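COPII coat assembly protein SEC16 (Saccharomyces cerevisiae, PDB 3MZK) helps initiate assembly of the COPII coat that forms transport vesicles at the endoplasmic reticulum, takes part in selecting their cargo, and also acts in autophagy. Local coordinates at residues K49-I53 / D54-K58; M155-L158 / A159-T163; E168-R171 / L172-K176; S364-E368 / Q369-S373. All blocks are in the same frame, centred on the assembly; numbering follows the deposited sequence.

Overall arrangement
Contact 1 comes first along the chain, where strand 48-52 of the three-stranded antiparallel sheet runs out; contacts 2 and 3 follow on the successive helices 151-162 and 166-175, and contact 4 lies far later, between helices 356-368 and 372-387. Space does not follow that order. Contacts 2 and 3 touch, their centres 11 Å apart, and contacts 1 and 4 also touch, with centres 14 Å apart, whereas the centres of contacts 1 and 2 are 84 Å apart, on opposite sides of the chain's centre. One end of the elongated chain, at contacts 2 and 3, meets the second subunit; the other, through the sheet and helix 356-368, meets a chain of another protein.

Contact 1 of 4, residues K49-I53 / D54-K58; sequences KVTPI and DQIIK
Ile53 and Ile57 set the pattern here: their side chains lie next to each other and point the same way, with CD1 of Ile53 4.2 Å from CD1 of Ile57. Ile53 reaches this place because its CG1 stands opposite the backbone N (chi1 -175°), while Ile57 sends CG1 opposite its carbonyl carbon instead. A second apolar pair forms two residues earlier, where the methyl CG2 of Thr51 meets CD1 of Ile56 at 4.0 Å, the two side chains crossing at a slant. The other branch of Thr51, OG1, faces the start of the Gln55 chain at CG; beyond that point Gln55 bends at chi2 and its amide swings off. Asp54 OD1 lies 3.8 Å from CB of Pro52.

A short 3-10 segment takes over where strand 48-52, the last of this chain's three antiparallel strands, ends. Ile53 O holds the turn closed by accepting two amides: Ile57 N at 2.9 Å, in the carbonyl plane and spanning four residues as in an alpha turn, and Ile56 N at 3.0 Å, from above that plane. The turn folds the isoleucines back against the sheet, Ile53 and Ile57 on Trp19 and Ile56 on Phe17 and Val25. At Lys49 and Val50 the strand pairs antiparallel with a strand of another protein's chain, consistent with the blade that Sec16 relatives insert into the Sec13 propeller.

Contact 2 of 4, residues M155-L158 / A159-T163; sequences MRVL and AFLQT
Ala159, Phe160, Leu161 and Gln162 each give their amide to the carbonyl four residues back, a regular alpha-helical run in which the bond from Ala159 N to Met155 O is 2.9 Å long and nearly straight. Arg156 and Phe160 lie alongside each other and point the same way. Atom NH2 of the arginine comes 3.8 Å from CZ of the ring, and the guanidinium plane stands at 85° to the ring plane. The same NH2 is hydrogen-bonded to Leu133 O of the second subunit, so the polar end of Arg156 works across that interface.

Leu158 carries its CG opposite the backbone N (chi1 177°), which brings CG within 3.6 Å of Gln162 OE1 and puts CD1 near the glutamine CG, the side chains crossing at an angle. Cutting Leu158 back to an alanine would probably leave the Gln162 arm freer to swing and open a gap against Leu216 of the second subunit. Round the helix, Val157 CG1 touches Leu161 CD1 at 4.2 Å.

Helix 151-162 is thus packed on two sides: Arg156, Val157 and Phe160 rest on Leu172, Glu168 and Ala169 of the next helix, 166-175, while Met155, Leu158 and Ala159 meet the second subunit.

Contact 3 of 4, residues E168-R171 / L172-K176; sequences EALR and LALSK
Leu170 and Leu174 make the tightly packed side of this helical turn, with CD1 of Leu170 3.9 Å from CG of Leu174. Leu170 has its CG opposite the backbone N (chi1 179°), which leans the branch up the helix. Beneath them Leu174 N donates to Leu170 O at 2.9 Å. The pair faces inward onto Ala182 of helix 179-187, and onto Val197 and Lys200 of helix 191-203. With an alanine in place of Leu174, the Leu170 methyl would probably lose its neighbour and a gap would open toward Ala182.

The more exposed side is polar. Arg171 bends at chi3 and grips Glu168 side-on with two nitrogens: NE reaches Glu168 OE2 at 2.7 Å and NH2 reaches OE1 at 3.0 Å. Both oxygens lie close to the guanidinium plane but are approached from above the carboxylate plane. Ser175 OG turns back to donate to Leu172 O at 3.0 Å, near the end of the helix.

Such a partition marks an amphipathic helix in an all-helical stack: apolar branches face the helices before and after it, while an i to i+3 salt bridge between Glu168 and Arg171 pairs opposite charges toward the solvent, where water probably weakens it.

Contact 4 of 4, residues S364-E368 / Q369-S373; sequences SLLQE and QGLNS
Leu366 and Leu371 meet across the end of helix 356-368, CD2 of Leu366 3.7 Å from CD1 of Leu371, and CB of Leu371 is also close to Leu366 O. Both leucines hold CG opposite the carbonyl carbon, Leu371 with chi1 -65°, which turns the two branches into one another.

The backbone brings them together. Leu371 N donates to Leu366 O at 2.8 Å, and Gly370 N to Gln367 O at 2.9 Å, the latter from well above the carbonyl plane. These two bonds, with Gly370 at a positive phi of 61°, make a Schellman motif, and the leucine pair is the apolar contact that commonly accompanies it. Before the reversal, Gln369 N bonds only weakly to Leu365 O and Leu366 O. Its side chain extends beyond CG, which lies 3.4 Å from Leu365 O.

Next comes Asn23, whose ND2 donates to Gln367 O and ties the helix end to the turn between strands 16-19 and 24-28. Leu371, at the N-cap position, starts helix 372-387, so the motif joins two successive helices; Leu366 packs on Leu374 and Tyr378 of the second, Leu365 on Phe330 and Ile333 of helix 330-344, and Gln369 and Leu371 on helix 61-65.

Contact 1 of 4, residues K49-I53 / D54-K58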
# COMPACT_ATOMS: atom_id res chain seq x y z
N LYS B 49 -50.85 -49.73 10.81
CA LYS B 49 -49.62 -50.35 10.33
C LYS B 49 -48.37 -49.78 10.98
O LYS B 49 -48.26 -48.58 11.24
CB LYS B 49 -49.50 -50.26 8.80
CG LYS B 49 -50.65 -50.92 8.07
CD LYS B 49 -50.59 -50.71 6.58
CE LYS B 49 -51.87 -51.24 5.93
NZ LYS B 49 -51.76 -51.40 4.46
N VAL B 50 -47.41 -50.66 11.23
CA VAL B 50 -46.14 -50.27 11.81
C VAL B 50 -45.02 -50.80 10.94
O VAL B 50 -44.77 -52.00 10.89
CB VAL B 50 -46.00 -50.81 13.23
CG1 VAL B 50 -44.59 -50.58 13.75
CG2 VAL B 50 -47.03 -50.15 14.13
N THR B 51 -44.34 -49.89 10.25
CA THR B 51 -43.27 -50.27 9.35
C THR B 51 -42.01 -49.45 9.60
O THR B 51 -42.08 -48.31 10.08
CB THR B 51 -43.69 -50.11 7.89
OG1 THR B 51 -42.55 -50.30 7.04
CG2 THR B 51 -44.25 -48.73 7.65
N PRO B 52 -40.84 -50.03 9.30
CA PRO B 52 -39.59 -49.29 9.42
C PRO B 52 -39.66 -48.02 8.60
O PRO B 52 -40.40 -47.93 7.62
CB PRO B 52 -38.56 -50.25 8.85
CG PRO B 52 -39.14 -51.60 9.13
CD PRO B 52 -40.61 -51.43 8.91
N ILE B 53 -38.87 -47.04 9.00
CA ILE B 53 -38.97 -45.71 8.44
C ILE B 53 -38.61 -45.69 6.95
O ILE B 53 -39.22 -44.95 6.17
CB ILE B 53 -38.14 -44.71 9.28
CG1 ILE B 53 -38.34 -43.27 8.79
CG2 ILE B 53 -36.67 -45.11 9.30
CD1 ILE B 53 -37.72 -42.24 9.72
N ASP B 54 -37.67 -46.54 6.55
CA ASP B 54 -37.18 -46.53 5.16
C ASP B 54 -38.11 -47.13 4.09
O ASP B 54 -37.76 -47.10 2.91
CB ASP B 54 -35.79 -47.17 5.07
CG ASP B 54 -35.77 -48.59 5.58
OD1 ASP B 54 -36.83 -49.26 5.56
OD2 ASP B 54 -34.68 -49.05 5.99
N GLN B 55 -39.26 -47.66 4.48
CA GLN B 55 -40.28 -48.06 3.51
C GLN B 55 -41.14 -46.84 3.19
O GLN B 55 -42.17 -46.94 2.52
CB GLN B 55 -41.17 -49.18 4.04
CG GLN B 55 -40.45 -50.26 4.83
CD GLN B 55 -39.64 -51.18 3.95
OE1 GLN B 55 -39.47 -50.93 2.76
NE2 GLN B 55 -39.14 -52.27 4.53
N ILE B 56 -40.71 -45.69 3.70
CA ILE B 56 -41.46 -44.46 3.55
C ILE B 56 -40.52 -43.32 3.18
O ILE B 56 -40.81 -42.49 2.32
CB ILE B 56 -42.20 -44.12 4.86
CG1 ILE B 56 -43.18 -45.23 5.20
CG2 ILE B 56 -42.91 -42.78 4.74
CD1 ILE B 56 -44.01 -44.96 6.43
N ILE B 57 -39.37 -43.30 3.85
CA ILE B 57 -38.30 -42.37 3.53
C ILE B 57 -37.19 -43.13 2.82
O ILE B 57 -36.40 -43.82 3.45
CB ILE B 57 -37.74 -41.70 4.80
CG1 ILE B 57 -38.68 -40.58 5.27
CG2 ILE B 57 -36.35 -41.15 4.56
CD1 ILE B 57 -38.12 -39.75 6.42
N LYS B 58 -37.15 -43.02 1.49
CA LYS B 58 -36.10 -43.63 0.70
C LYS B 58 -34.76 -43.01 1.08
O LYS B 58 -34.53 -41.83 0.81
CB LYS B 58 -36.36 -43.44 -0.80

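Contact 2 of 4, residues M155-L158 / A159-T163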
# COMPACT_ATOMS: atom_id res chain seq x y z
N MET B 155 -5.95 23.40 -26.05
CA MET B 155 -5.21 24.42 -25.30
C MET B 155 -5.93 24.80 -24.00
O MET B 155 -5.30 24.95 -22.96
CB MET B 155 -4.98 25.66 -26.16
CG MET B 155 -4.06 25.44 -27.35
SD MET B 155 -3.69 26.96 -28.24
CE MET B 155 -5.34 27.60 -28.53
N ARG B 156 -7.24 24.95 -24.08
CA ARG B 156 -8.04 25.30 -22.92
C ARG B 156 -7.86 24.27 -21.80
O ARG B 156 -7.65 24.63 -20.64
CB ARG B 156 -9.52 25.42 -23.29
CG ARG B 156 -9.84 26.61 -24.16
CD ARG B 156 -11.35 26.79 -24.33
NE ARG B 156 -12.04 27.02 -23.06
CZ ARG B 156 -12.15 28.21 -22.48
NH1 ARG B 156 -11.62 29.29 -23.04
NH2 ARG B 156 -12.80 28.33 -21.33
N VAL B 157 -7.93 23.00 -22.17
CA VAL B 157 -7.77 21.92 -21.20
C VAL B 157 -6.41 21.98 -20.52
O VAL B 157 -6.30 21.81 -19.31
CB VAL B 157 -7.94 20.54 -21.87
CG1 VAL B 157 -7.59 19.44 -20.89
CG2 VAL B 157 -9.36 20.38 -22.37
N LEU B 158 -5.36 22.21 -21.31
CA LEU B 158 -4.02 22.31 -20.74
C LEU B 158 -3.95 23.48 -19.77
O LEU B 158 -3.49 23.32 -18.64
CB LEU B 158 -2.97 22.46 -21.84
CG LEU B 158 -1.53 22.64 -21.34
CD1 LEU B 158 -1.21 21.66 -20.23
CD2 LEU B 158 -0.55 22.49 -22.49
N ALA B 159 -4.40 24.65 -20.21
CA ALA B 159 -4.43 25.83 -19.35
C ALA B 159 -5.24 25.58 -18.08
O ALA B 159 -4.84 26.00 -17.00
CB ALA B 159 -4.98 27.03 -20.11
N PHE B 160 -6.36 24.88 -18.21
CA PHE B 160 -7.17 24.52 -17.06
C PHE B 160 -6.36 23.70 -16.07
O PHE B 160 -6.42 23.93 -14.87
CB PHE B 160 -8.41 23.74 -17.50
CG PHE B 160 -9.61 24.61 -17.77
CD1 PHE B 160 -9.89 25.70 -16.97
CD2 PHE B 160 -10.45 24.33 -18.83
CE1 PHE B 160 -10.99 26.49 -17.22
CE2 PHE B 160 -11.55 25.12 -19.09
CZ PHE B 160 -11.82 26.21 -18.28
N LEU B 161 -5.61 22.73 -16.58
CA LEU B 161 -4.80 21.86 -15.74
C LEU B 161 -3.62 22.61 -15.13
O LEU B 161 -3.24 22.36 -13.99
CB LEU B 161 -4.31 20.65 -16.54
CG LEU B 161 -5.41 19.68 -16.97
CD1 LEU B 161 -4.83 18.56 -17.81
CD2 LEU B 161 -6.13 19.12 -15.75
N GLN B 162 -3.04 23.52 -15.91
CA GLN B 162 -1.94 24.35 -15.42
C GLN B 162 -2.38 25.26 -14.28
O GLN B 162 -1.55 25.78 -13.54
CB GLN B 162 -1.36 25.20 -16.55
CG GLN B 162 -0.59 24.41 -17.58
CD GLN B 162 0.18 25.30 -18.53
OE1 GLN B 162 -0.20 25.49 -19.68
NE2 GLN B 162 1.28 25.87 -18.04
N THR B 163 -3.69 25.44 -14.14
CA THR B 163 -4.24 26.28 -13.07
C THR B 163 -4.87 25.43 -11.97
O THR B 163 -5.40 25.97 -10.99
CB THR B 163 -5.27 27.29 -13.62
OG1 THR B 163 -6.25 26.61 -14.40
CG2 THR B 163 -4.58 28.32 -14.49

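Contact 3 of 4, residues E168-R171 / L172-K176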
# COMPACT_ATOMS: atom_id res chain seq x y z
N GLU B 168 -13.29 22.10 -14.22
CA GLU B 168 -13.56 22.86 -15.43
C GLU B 168 -13.00 22.13 -16.65
O GLU B 168 -13.57 22.19 -17.74
CB GLU B 168 -12.99 24.27 -15.33
CG GLU B 168 -13.88 25.32 -15.96
CD GLU B 168 -15.27 25.34 -15.37
OE1 GLU B 168 -15.39 25.57 -14.15
OE2 GLU B 168 -16.24 25.12 -16.12
N ALA B 169 -11.88 21.45 -16.45
CA ALA B 169 -11.26 20.67 -17.51
C ALA B 169 -12.16 19.52 -17.95
O ALA B 169 -12.35 19.29 -19.14
CB ALA B 169 -9.91 20.14 -17.06
N LEU B 170 -12.71 18.80 -16.98
CA LEU B 170 -13.59 17.68 -17.27
C LEU B 170 -14.89 18.13 -17.93
O LEU B 170 -15.35 17.52 -18.89
CB LEU B 170 -13.90 16.90 -16.00
CG LEU B 170 -14.83 15.70 -16.16
CD1 LEU B 170 -14.25 14.71 -17.16
CD2 LEU B 170 -15.10 15.03 -14.82
N ARG B 171 -15.48 19.19 -17.39
CA ARG B 171 -16.73 19.72 -17.93
C ARG B 171 -16.57 20.05 -19.40
O ARG B 171 -17.46 19.79 -20.21
CB ARG B 171 -17.19 20.95 -17.14
CG ARG B 171 -18.02 21.93 -17.96
CD ARG B 171 -18.97 22.75 -17.10
NE ARG B 171 -18.30 23.41 -15.98
CZ ARG B 171 -18.41 23.03 -14.71
NH1 ARG B 171 -19.17 21.99 -14.38
NH2 ARG B 171 -17.75 23.68 -13.76
N LEU B 172 -15.43 20.61 -19.76
CA LEU B 172 -15.18 20.99 -21.14
C LEU B 172 -15.01 19.76 -22.04
O LEU B 172 -15.52 19.73 -23.16
CB LEU B 172 -13.96 21.91 -21.24
CG LEU B 172 -13.56 22.26 -22.67
CD1 LEU B 172 -14.73 22.87 -23.43
CD2 LEU B 172 -12.36 23.20 -22.68
N ALA B 173 -14.31 18.75 -21.55
CA ALA B 173 -14.06 17.55 -22.33
C ALA B 173 -15.35 16.77 -22.57
O ALA B 173 -15.53 16.16 -23.63
CB ALA B 173 -13.04 16.66 -21.64
N LEU B 174 -16.24 16.80 -21.59
CA LEU B 174 -17.52 16.10 -21.71
C LEU B 174 -18.49 16.85 -22.62
O LEU B 174 -19.27 16.23 -23.35
CB LEU B 174 -18.15 15.88 -20.34
CG LEU B 174 -17.47 14.87 -19.41
CD1 LEU B 174 -18.24 14.77 -18.10
CD2 LEU B 174 -17.36 13.51 -20.07
N SER B 175 -18.44 18.18 -22.59
CA SER B 175 -19.36 18.99 -23.38
C SER B 175 -18.99 18.95 -24.86
O SER B 175 -19.79 19.32 -25.72
CB SER B 175 -19.40 20.43 -22.88
OG SER B 175 -18.20 21.12 -23.19
N LYS B 176 -17.78 18.50 -25.15
CA LYS B 176 -17.34 18.34 -26.53
C LYS B 176 -17.33 16.86 -26.90
O LYS B 176 -16.91 16.48 -27.99
CB LYS B 176 -15.95 18.95 -26.72
CG LYS B 176 -15.90 20.45 -26.49
CD LYS B 176 -16.77 21.20 -27.48
CE LYS B 176 -16.73 22.70 -27.24
NZ LYS B 176 -17.56 23.44 -28.23

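Contact 4 of 4, residues S364-E368 / Q369-S373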
# COMPACT_ATOMS: atom_id res chain seq x y z
N SER B 364 -27.77 -36.89 13.93
CA SER B 364 -29.15 -37.27 14.17
C SER B 364 -29.74 -37.96 12.94
O SER B 364 -30.46 -38.95 13.06
CB SER B 364 -29.99 -36.05 14.53
OG SER B 364 -31.27 -36.41 15.00
N LEU B 365 -29.42 -37.44 11.76
CA LEU B 365 -29.91 -38.01 10.51
C LEU B 365 -29.36 -39.41 10.25
O LEU B 365 -30.03 -40.25 9.64
CB LEU B 365 -29.59 -37.10 9.33
CG LEU B 365 -30.55 -35.93 9.17
CD1 LEU B 365 -30.03 -34.96 8.13
CD2 LEU B 365 -31.93 -36.43 8.78
N LEU B 366 -28.15 -39.66 10.72
CA LEU B 366 -27.55 -40.98 10.60
C LEU B 366 -28.28 -41.98 11.49
O LEU B 366 -28.49 -43.13 11.09
CB LEU B 366 -26.07 -40.92 10.96
CG LEU B 366 -25.20 -40.18 9.95
CD1 LEU B 366 -23.78 -39.97 10.48
CD2 LEU B 366 -25.19 -40.93 8.63
N GLN B 367 -28.65 -41.55 12.69
CA GLN B 367 -29.42 -42.38 13.61
C GLN B 367 -30.72 -42.86 12.97
O GLN B 367 -31.02 -44.05 12.99
CB GLN B 367 -29.76 -41.59 14.88
CG GLN B 367 -31.06 -42.03 15.55
CD GLN B 367 -30.82 -42.95 16.72
OE1 GLN B 367 -29.91 -42.74 17.51
NE2 GLN B 367 -31.64 -43.99 16.83
N GLU B 368 -31.49 -41.93 12.41
CA GLU B 368 -32.77 -42.28 11.80
C GLU B 368 -32.60 -43.28 10.66
O GLU B 368 -33.49 -44.08 10.40
CB GLU B 368 -33.51 -41.03 11.32
CG GLU B 368 -33.82 -40.03 12.41
CD GLU B 368 -34.97 -39.11 12.05
OE1 GLU B 368 -34.80 -38.22 11.19
OE2 GLU B 368 -36.07 -39.27 12.64
N GLN B 369 -31.46 -43.24 9.99
CA GLN B 369 -31.19 -44.16 8.89
C GLN B 369 -30.46 -45.41 9.37
O GLN B 369 -29.87 -46.14 8.57
CB GLN B 369 -30.38 -43.48 7.79
CG GLN B 369 -31.10 -42.30 7.15
CD GLN B 369 -30.26 -41.60 6.12
OE1 GLN B 369 -30.33 -40.38 5.97
NE2 GLN B 369 -29.45 -42.36 5.38
N GLY B 370 -30.53 -45.66 10.67
CA GLY B 370 -29.94 -46.86 11.24
C GLY B 370 -28.44 -46.96 11.05
O GLY B 370 -27.88 -48.05 11.09
N LEU B 371 -27.79 -45.82 10.85
CA LEU B 371 -26.34 -45.81 10.69
C LEU B 371 -25.65 -45.41 11.99
O LEU B 371 -24.93 -44.42 12.05
CB LEU B 371 -25.93 -44.87 9.55
CG LEU B 371 -26.39 -45.27 8.15
CD1 LEU B 371 -26.01 -44.23 7.12
CD2 LEU B 371 -25.83 -46.63 7.77
N ASN B 372 -25.86 -46.21 13.03
CA ASN B 372 -25.28 -45.93 14.34
C ASN B 372 -23.75 -45.88 14.32
O ASN B 372 -23.14 -45.18 15.12
CB ASN B 372 -25.76 -46.96 15.38
CG ASN B 372 -27.25 -46.88 15.63
OD1 ASN B 372 -28.02 -46.45 14.78
ND2 ASN B 372 -27.67 -47.31 16.82
N SER B 373 -23.15 -46.63 13.40
CA SER B 373 -21.69 -46.69 13.29
C SER B 373 -21.08 -45.32 13.01
O SER B 373 -20.33 -44.78 13.84
CB SER B 373 -21.29 -47.67 12.19
OG SER B 373 -21.81 -47.27 10.93